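Local coordinates for chemotaxis protein CheX (Vibrio vulnificus, PDB 6VPW), which probably dephosphorylates the phosphorylated response regulator CheY in bacterial chemotaxis, as do other phosphatases of the CheX family, at residues 65-68 with 69-73; 81-84 with 85-89; 105-109 with 110-114. All blocks are in the same frame, centred on the assembly; numbering follows the deposited sequence.

How the interactions relate
The three contacts follow one another along the chain without overlap. Interaction 1 is within helix 65-76. Interaction 2 is the end of the loop that follows and the start of helix 85-107. Interaction 3 is the end of that same helix and the turn into strand 114-123. Interactions 1 and 2 touch, with centres about 10 Å apart: Met72 and Leu69 pack against residues of 81-89. Interaction 3 lies across the centre of the chain, about 32 Å from interaction 2 between centres. Helix 85-107 therefore has an N-terminal cap at one side of the domain and a C-terminal stop at the other. The pair of interactions 1 and 2 joins its start to helix 65-76.

Interaction 1: residues 65-68 with 69-73; sequences EGLA and LEIMQ
Glu65 and Leu69 lie side by side one turn apart on helix 65-76 and point the same way. The aliphatic part of Glu65 does the touching, with CG 3.8 Å from Leu69 CD1. Glu65 has its CG opposite the backbone N (chi1 178°) and an extended chain, which runs alongside Leu69 and keeps OE1 near the same methyl. Two residues along, the next i/i+4 pair, Leu67 and Ile71, meets at an angle through its methyl ends, CD1 to CD1 at 4.0 Å. Both of these residues are buried.

The backbone sets these spacings through ordinary i to i+4 helix bonds. Leu69 N gives to Glu65 O at 2.8 Å, and Ile71 N gives to Leu67 O at 2.8 Å. Both are nearly straight at the hydrogen, 167° each. Met72 N gives to Ala68 O at 3.0 Å. The bond from Glu70 N to Gly66 O is more bent, 145° at the hydrogen, and here the carbonyl has a second donor. A water gives to Gly66 O at 2.8 Å and to Glu70 OE1 at 2.9 Å. The chain of Glu70 bends at chi2, which brings its carboxylate back to this water.

Further out, Asp43 OD2 accepts from Glu65 N, the first residue of the helix. Ile71 packs on Ile94 of helix 85-107 and on Leu19 and Ala23 of helix 8-23. Met72 touches Val87 and Met90.

Leu67, Ile71 and Met72 are thus buried, while the chain of Glu65 partly covers Leu69. Ion pairs of Glu65 with Lys124 and Glu70 with Arg79 are long and weak. The buried polar groups here are chiefly backbone ones paired within the helix.

Interaction 2: residues 81-84 with 85-89; sequences NGLN and EEVTD
The carboxamide of Asn84 turns its oxygen to the first turn of helix 85-107, and OD1 takes two backbone N-H groups. Val87 N sits 2.9 Å from Asn84 OD1, almost in line with the side-chain carbonyl. Glu86 N lies 2.8 Å from the same oxygen, but that bond is weak and bent (115° at the hydrogen). The peptide carbonyl of Asn84 accepts Thr88 N in its own plane at 3.0 Å. The next carbonyl, Glu85 O, receives Thr88 OG1, at 2.8 Å, and Asp89 N from the same face.

This is an Asn N-cap. CG of Asn84 stands between its backbone N and carbonyl carbon (chi1 61°), which brings OD1 to the N-H groups of Glu86 and Val87. The residue before it, Leu83, is the centre of an inverse gamma turn. Its CD2 meets Val87 CG1 at 3.7 Å, so an apolar contact flanks the cap.

Leu83 also packs on Glu65, and Glu86 on Leu76, both of helix 65-76. Thr88 touches Val120 and Ser122 of strand 114-123. Lys131 of the second subunit bonds to Thr88 OG1 and forms a salt bridge with Asp89, placing the capped helix start at the dimer interface.

Interaction 3: residues 105-109 with 110-114; sequences ILAES and GFDFD
Leu106 O accepts Phe111 N at 3.0 Å and Ala107 O accepts Gly110 N at 3.2 Å, the paired backbone bonds of a Schellman motif that ends helix 85-107. Gly110 is its C-prime residue and has the positive phi (77°) that glycine readily adopts. The chain from Ala107 to Gly110 makes a type I beta turn. Leu106 O also accepts Ser109 N, so this oxygen is gripped by two donors that arrive from opposite faces of its carbonyl plane. Phe111 N itself stands well above that plane. The N-H of Gly110 likewise comes from above the carbonyl plane of Ala107.

The reversal brings Leu106 and Phe111 side by side, pointing the same way. This is the apolar contact commonly seen beside a Schellman turn. Leu106 CD1 lies 3.7 Å from Phe111 CD1, at an oblique approach to the ring. The same methyl meets Phe113 CE2 at 3.8 Å, near the plane of that ring and at its edge. The two rings themselves meet edge to edge, Phe111 CD1 towards Phe113 CE2. Phe111 has its CG opposite the backbone N (chi1 -178°), which lays the ring along Leu106. One leucine methyl therefore touches both rings.

Outside the turn, Phe11 of helix 8-23 packs on both Leu106 and Phe113, and Phe154 stacks edge-to-face with Phe111. Lys103 bonds to Phe113 O, tying the last full turns of the helix to the residue just before strand 114-123.

On the solvent side, Ala107 CB is 3.8 Å from Asp112 OD1. A water bridges the two residues, giving to Ala107 O at 2.8 Å and to Asp112 OD1 at 2.6 Å.

Interaction 1: residues 65-68 with 69-73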
loop_
_atom_site.group_PDB
_atom_site.type_symbol
_atom_site.label_atom_id
_atom_site.label_comp_id
_atom_site.label_asym_id
_atom_site.label_seq_id
_atom_site.Cartn_x
_atom_site.Cartn_y
_atom_site.Cartn_z
ATOM N N GLU A 65 0.426 16.826 -5.440
ATOM C CA GLU A 65 1.830 17.080 -5.859
ATOM C C GLU A 65 2.321 18.406 -5.275
ATOM O O GLU A 65 3.443 18.424 -4.723
ATOM C CB GLU A 65 1.939 17.084 -7.389
ATOM C CG GLU A 65 3.331 17.393 -7.903
ATOM C CD GLU A 65 3.523 17.101 -9.383
ATOM O OE1 GLU A 65 4.654 17.276 -9.876
ATOM O OE2 GLU A 65 2.546 16.683 -10.029
ATOM N N GLY A 66 1.508 19.462 -5.381
ATOM C CA GLY A 66 1.898 20.800 -4.895
ATOM C C GLY A 66 2.328 20.763 -3.439
ATOM O O GLY A 66 3.360 21.380 -3.099
ATOM N N LEU A 67 1.577 20.038 -2.612
ATOM C CA LEU A 67 1.855 19.943 -1.155
ATOM C C LEU A 67 3.131 19.128 -0.914
ATOM O O LEU A 67 3.986 19.568 -0.112
ATOM C CB LEU A 67 0.639 19.312 -0.476
ATOM C CG LEU A 67 0.793 19.021 1.013
ATOM C CD1 LEU A 67 1.270 20.254 1.756
ATOM C CD2 LEU A 67 -0.510 18.510 1.591
ATOM N N ALA A 68 3.242 17.978 -1.574
ATOM C CA ALA A 68 4.462 17.149 -1.490
ATOM C C ALA A 68 5.694 17.990 -1.871
ATOM O O ALA A 68 6.710 17.922 -1.145
ATOM C CB ALA A 68 4.308 15.947 -2.399
ATOM N N LEU A 69 5.625 18.735 -2.980
ATOM C CA LEU A 69 6.785 19.564 -3.401
ATOM C C LEU A 69 7.051 20.646 -2.345
ATOM O O LEU A 69 8.239 20.912 -2.075
ATOM C CB LEU A 69 6.528 20.165 -4.790
ATOM C CG LEU A 69 6.485 19.170 -5.953
ATOM C CD1 LEU A 69 6.157 19.872 -7.266
ATOM C CD2 LEU A 69 7.798 18.423 -6.085
ATOM N N GLU A 70 6.002 21.208 -1.731
ATOM C CA GLU A 70 6.216 22.264 -0.701
ATOM C C GLU A 70 6.910 21.645 0.517
ATOM O O GLU A 70 7.862 22.256 1.028
ATOM C CB GLU A 70 4.902 22.936 -0.302
ATOM C CG GLU A 70 5.090 24.252 0.436
ATOM C CD GLU A 70 5.592 25.405 -0.415
ATOM O OE1 GLU A 70 5.545 25.302 -1.668
ATOM O OE2 GLU A 70 6.061 26.389 0.170
ATOM N N ILE A 71 6.455 20.473 0.961
ATOM C CA ILE A 71 7.103 19.770 2.107
ATOM C C ILE A 71 8.582 19.531 1.772
ATOM O O ILE A 71 9.443 19.875 2.621
ATOM C CB ILE A 71 6.335 18.471 2.440
ATOM C CG1 ILE A 71 4.928 18.790 2.948
ATOM C CG2 ILE A 71 7.098 17.598 3.426
ATOM C CD1 ILE A 71 4.014 17.588 3.041
ATOM N N MET A 72 8.860 18.990 0.578
ATOM C CA MET A 72 10.241 18.676 0.112
ATOM C C MET A 72 11.098 19.946 0.106
ATOM O O MET A 72 12.255 19.876 0.560
ATOM C CB MET A 72 10.226 18.105 -1.309
ATOM C CG MET A 72 9.780 16.666 -1.375
ATOM S SD MET A 72 11.041 15.548 -0.724
ATOM C CE MET A 72 12.334 15.756 -1.947
ATOM N N GLN A 73 10.564 21.045 -0.429
ATOM C CA GLN A 73 11.349 22.310 -0.464
ATOM C C GLN A 73 11.722 22.705 0.970
ATOM O O GLN A 73 12.889 23.091 1.188
ATOM C CB GLN A 73 10.559 23.420 -1.159
ATOM C CG GLN A 73 11.273 24.764 -1.165
ATOM C CD GLN A 73 10.512 25.815 -1.933
ATOM O OE1 GLN A 73 9.539 25.529 -2.630
ATOM N NE2 GLN A 73 10.965 27.054 -1.817
HETATM O O HOH W 1 4.239 23.882 -3.870
#

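Interaction 2: residues 81-84 with 85-89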
loop_
_atom_site.group_PDB
_atom_site.type_symbol
_atom_site.label_atom_id
_atom_site.label_comp_id
_atom_site.label_asym_id
_atom_site.label_seq_id
_atom_site.Cartn_x
_atom_site.Cartn_y
_atom_site.Cartn_z
ATOM N N ASN A 81 12.358 18.903 -8.956
ATOM C CA ASN A 81 11.708 19.111 -10.280
ATOM C C ASN A 81 10.262 18.586 -10.310
ATOM O O ASN A 81 9.333 19.408 -10.470
ATOM C CB ASN A 81 12.521 18.465 -11.411
ATOM C CG ASN A 81 12.020 18.812 -12.798
ATOM O OD1 ASN A 81 11.126 19.641 -12.960
ATOM N ND2 ASN A 81 12.604 18.196 -13.813
ATOM N N GLY A 82 10.082 17.274 -10.142
ATOM C CA GLY A 82 8.751 16.653 -9.994
ATOM C C GLY A 82 8.767 15.671 -8.837
ATOM O O GLY A 82 9.580 15.888 -7.911
ATOM N N LEU A 83 7.921 14.634 -8.894
ATOM C CA LEU A 83 7.862 13.572 -7.849
ATOM C C LEU A 83 8.965 12.531 -8.108
ATOM O O LEU A 83 8.628 11.351 -8.342
ATOM C CB LEU A 83 6.467 12.937 -7.881
ATOM C CG LEU A 83 5.311 13.904 -7.636
ATOM C CD1 LEU A 83 3.971 13.193 -7.735
ATOM C CD2 LEU A 83 5.458 14.586 -6.285
ATOM N N ASN A 84 10.233 12.951 -8.014
ATOM C CA ASN A 84 11.400 12.071 -8.307
ATOM C C ASN A 84 11.613 11.050 -7.172
ATOM O O ASN A 84 10.851 11.076 -6.163
ATOM C CB ASN A 84 12.658 12.902 -8.591
ATOM C CG ASN A 84 13.087 13.767 -7.423
ATOM O OD1 ASN A 84 12.875 13.408 -6.266
ATOM N ND2 ASN A 84 13.697 14.904 -7.714
ATOM N N GLU A 85 12.607 10.167 -7.334
ATOM C CA GLU A 85 12.894 9.140 -6.295
ATOM C C GLU A 85 13.142 9.830 -4.949
ATOM O O GLU A 85 12.800 9.229 -3.910
ATOM C CB GLU A 85 14.076 8.246 -6.679
ATOM C CG GLU A 85 13.718 7.175 -7.692
ATOM C CD GLU A 85 14.783 6.105 -7.879
ATOM O OE1 GLU A 85 14.417 4.975 -8.260
ATOM O OE2 GLU A 85 15.975 6.401 -7.643
ATOM N N GLU A 86 13.687 11.050 -4.971
ATOM C CA GLU A 86 13.956 11.773 -3.698
ATOM C C GLU A 86 12.617 12.110 -3.017
ATOM O O GLU A 86 12.552 12.014 -1.790
ATOM C CB GLU A 86 14.807 13.013 -3.979
ATOM C CG GLU A 86 15.515 13.564 -2.759
ATOM C CD GLU A 86 16.471 14.703 -3.078
ATOM O OE1 GLU A 86 16.590 15.056 -4.271
ATOM O OE2 GLU A 86 17.095 15.231 -2.136
ATOM N N VAL A 87 11.592 12.465 -3.797
ATOM C CA VAL A 87 10.247 12.806 -3.236
ATOM C C VAL A 87 9.597 11.519 -2.704
ATOM O O VAL A 87 8.997 11.564 -1.613
ATOM C CB VAL A 87 9.342 13.501 -4.271
ATOM C CG1 VAL A 87 7.935 13.710 -3.740
ATOM C CG2 VAL A 87 9.926 14.825 -4.746
ATOM N N THR A 88 9.720 10.408 -3.430
ATOM C CA THR A 88 9.117 9.136 -2.932
ATOM C C THR A 88 9.861 8.673 -1.667
ATOM O O THR A 88 9.193 8.159 -0.745
ATOM C CB THR A 88 9.080 8.095 -4.051
ATOM O OG1 THR A 88 10.435 7.823 -4.400
ATOM C CG2 THR A 88 8.295 8.571 -5.254
ATOM N N ASP A 89 11.185 8.865 -1.605
ATOM C CA ASP A 89 11.938 8.499 -0.376
ATOM C C ASP A 89 11.380 9.314 0.796
ATOM O O ASP A 89 11.138 8.731 1.865
ATOM C CB ASP A 89 13.442 8.741 -0.523
ATOM C CG ASP A 89 14.161 7.718 -1.386
ATOM O OD1 ASP A 89 13.519 6.713 -1.773
ATOM O OD2 ASP A 89 15.357 7.940 -1.681
#

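Interaction 3: residues 105-109 with 110-114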
loop_
_atom_site.group_PDB
_atom_site.type_symbol
_atom_site.label_atom_id
_atom_site.label_comp_id
_atom_site.label_asym_id
_atom_site.label_seq_id
_atom_site.Cartn_x
_atom_site.Cartn_y
_atom_site.Cartn_z
ATOM N N ILE A 105 2.260 6.529 20.893
ATOM C CA ILE A 105 1.107 7.093 21.662
ATOM C C ILE A 105 0.113 5.968 22.007
ATOM O O ILE A 105 -0.281 5.848 23.180
ATOM C CB ILE A 105 0.453 8.257 20.886
ATOM C CG1 ILE A 105 1.442 9.417 20.732
ATOM C CG2 ILE A 105 -0.835 8.712 21.571
ATOM C CD1 ILE A 105 1.077 10.436 19.668
ATOM N N LEU A 106 -0.263 5.161 21.023
ATOM C CA LEU A 106 -1.251 4.072 21.255
ATOM C C LEU A 106 -0.703 3.030 22.235
ATOM O O LEU A 106 -1.521 2.449 22.981
ATOM C CB LEU A 106 -1.617 3.481 19.894
ATOM C CG LEU A 106 -2.585 4.362 19.109
ATOM C CD1 LEU A 106 -2.636 3.980 17.642
ATOM C CD2 LEU A 106 -3.974 4.302 19.744
ATOM N N ALA A 107 0.617 2.818 22.266
ATOM C CA ALA A 107 1.179 1.833 23.225
ATOM C C ALA A 107 0.871 2.279 24.664
ATOM O O ALA A 107 0.655 1.419 25.530
ATOM C CB ALA A 107 2.658 1.648 22.990
ATOM N N GLU A 108 0.782 3.589 24.903
ATOM C CA GLU A 108 0.489 4.094 26.270
ATOM C C GLU A 108 -0.987 3.865 26.614
ATOM O O GLU A 108 -1.324 3.958 27.811
ATOM C CB GLU A 108 0.883 5.564 26.389
ATOM C CG GLU A 108 2.364 5.801 26.179
ATOM C CD GLU A 108 3.290 5.001 27.082
ATOM O OE1 GLU A 108 2.832 4.516 28.123
ATOM O OE2 GLU A 108 4.477 4.883 26.738
ATOM N N SER A 109 -1.808 3.518 25.613
ATOM C CA SER A 109 -3.260 3.257 25.814
ATOM C C SER A 109 -3.548 1.752 25.690
ATOM O O SER A 109 -4.722 1.410 25.580
ATOM C CB SER A 109 -4.095 4.041 24.823
ATOM O OG SER A 109 -3.788 5.428 24.866
ATOM N N GLY A 110 -2.513 0.900 25.667
ATOM C CA GLY A 110 -2.681 -0.567 25.593
ATOM C C GLY A 110 -3.033 -1.051 24.185
ATOM O O GLY A 110 -3.533 -2.169 24.057
ATOM N N PHE A 111 -2.802 -0.230 23.166
ATOM C CA PHE A 111 -3.101 -0.592 21.751
ATOM C C PHE A 111 -1.752 -0.831 21.066
ATOM O O PHE A 111 -1.112 0.143 20.635
ATOM C CB PHE A 111 -3.954 0.524 21.146
ATOM C CG PHE A 111 -4.415 0.321 19.725
ATOM C CD1 PHE A 111 -3.552 0.524 18.658
ATOM C CD2 PHE A 111 -5.733 -0.014 19.453
ATOM C CE1 PHE A 111 -3.988 0.349 17.355
ATOM C CE2 PHE A 111 -6.167 -0.169 18.148
ATOM C CZ PHE A 111 -5.292 0.004 17.103
ATOM N N ASP A 112 -1.318 -2.089 21.011
ATOM C CA ASP A 112 0.054 -2.416 20.542
ATOM C C ASP A 112 0.059 -2.937 19.104
ATOM O O ASP A 112 -0.797 -3.803 18.753
ATOM C CB ASP A 112 0.691 -3.470 21.447
ATOM C CG ASP A 112 0.905 -3.025 22.888
ATOM O OD1 ASP A 112 1.597 -2.018 23.098
ATOM O OD2 ASP A 112 0.374 -3.694 23.780
ATOM N N PHE A 113 1.034 -2.481 18.318
ATOM C CA PHE A 113 1.190 -3.030 16.945
ATOM C C PHE A 113 2.622 -2.808 16.473
ATOM O O PHE A 113 3.320 -1.924 17.024
ATOM C CB PHE A 113 0.180 -2.416 15.971
ATOM C CG PHE A 113 0.327 -0.935 15.737
ATOM C CD1 PHE A 113 1.271 -0.451 14.847
ATOM C CD2 PHE A 113 -0.482 -0.026 16.407
ATOM C CE1 PHE A 113 1.414 0.910 14.634
ATOM C CE2 PHE A 113 -0.365 1.329 16.164
ATOM C CZ PHE A 113 0.599 1.799 15.297
ATOM N N ASP A 114 3.034 -3.616 15.496
ATOM C CA ASP A 114 4.356 -3.486 14.833
ATOM C C ASP A 114 4.083 -3.079 13.387
ATOM O O ASP A 114 3.009 -3.470 12.869
ATOM C CB ASP A 114 5.146 -4.788 14.923
ATOM C CG ASP A 114 5.470 -5.180 16.350
ATOM O OD1 ASP A 114 6.072 -4.344 17.055
ATOM O OD2 ASP A 114 5.071 -6.293 16.748
HETATM O O HOH W 2 1.097 -1.328 25.557
#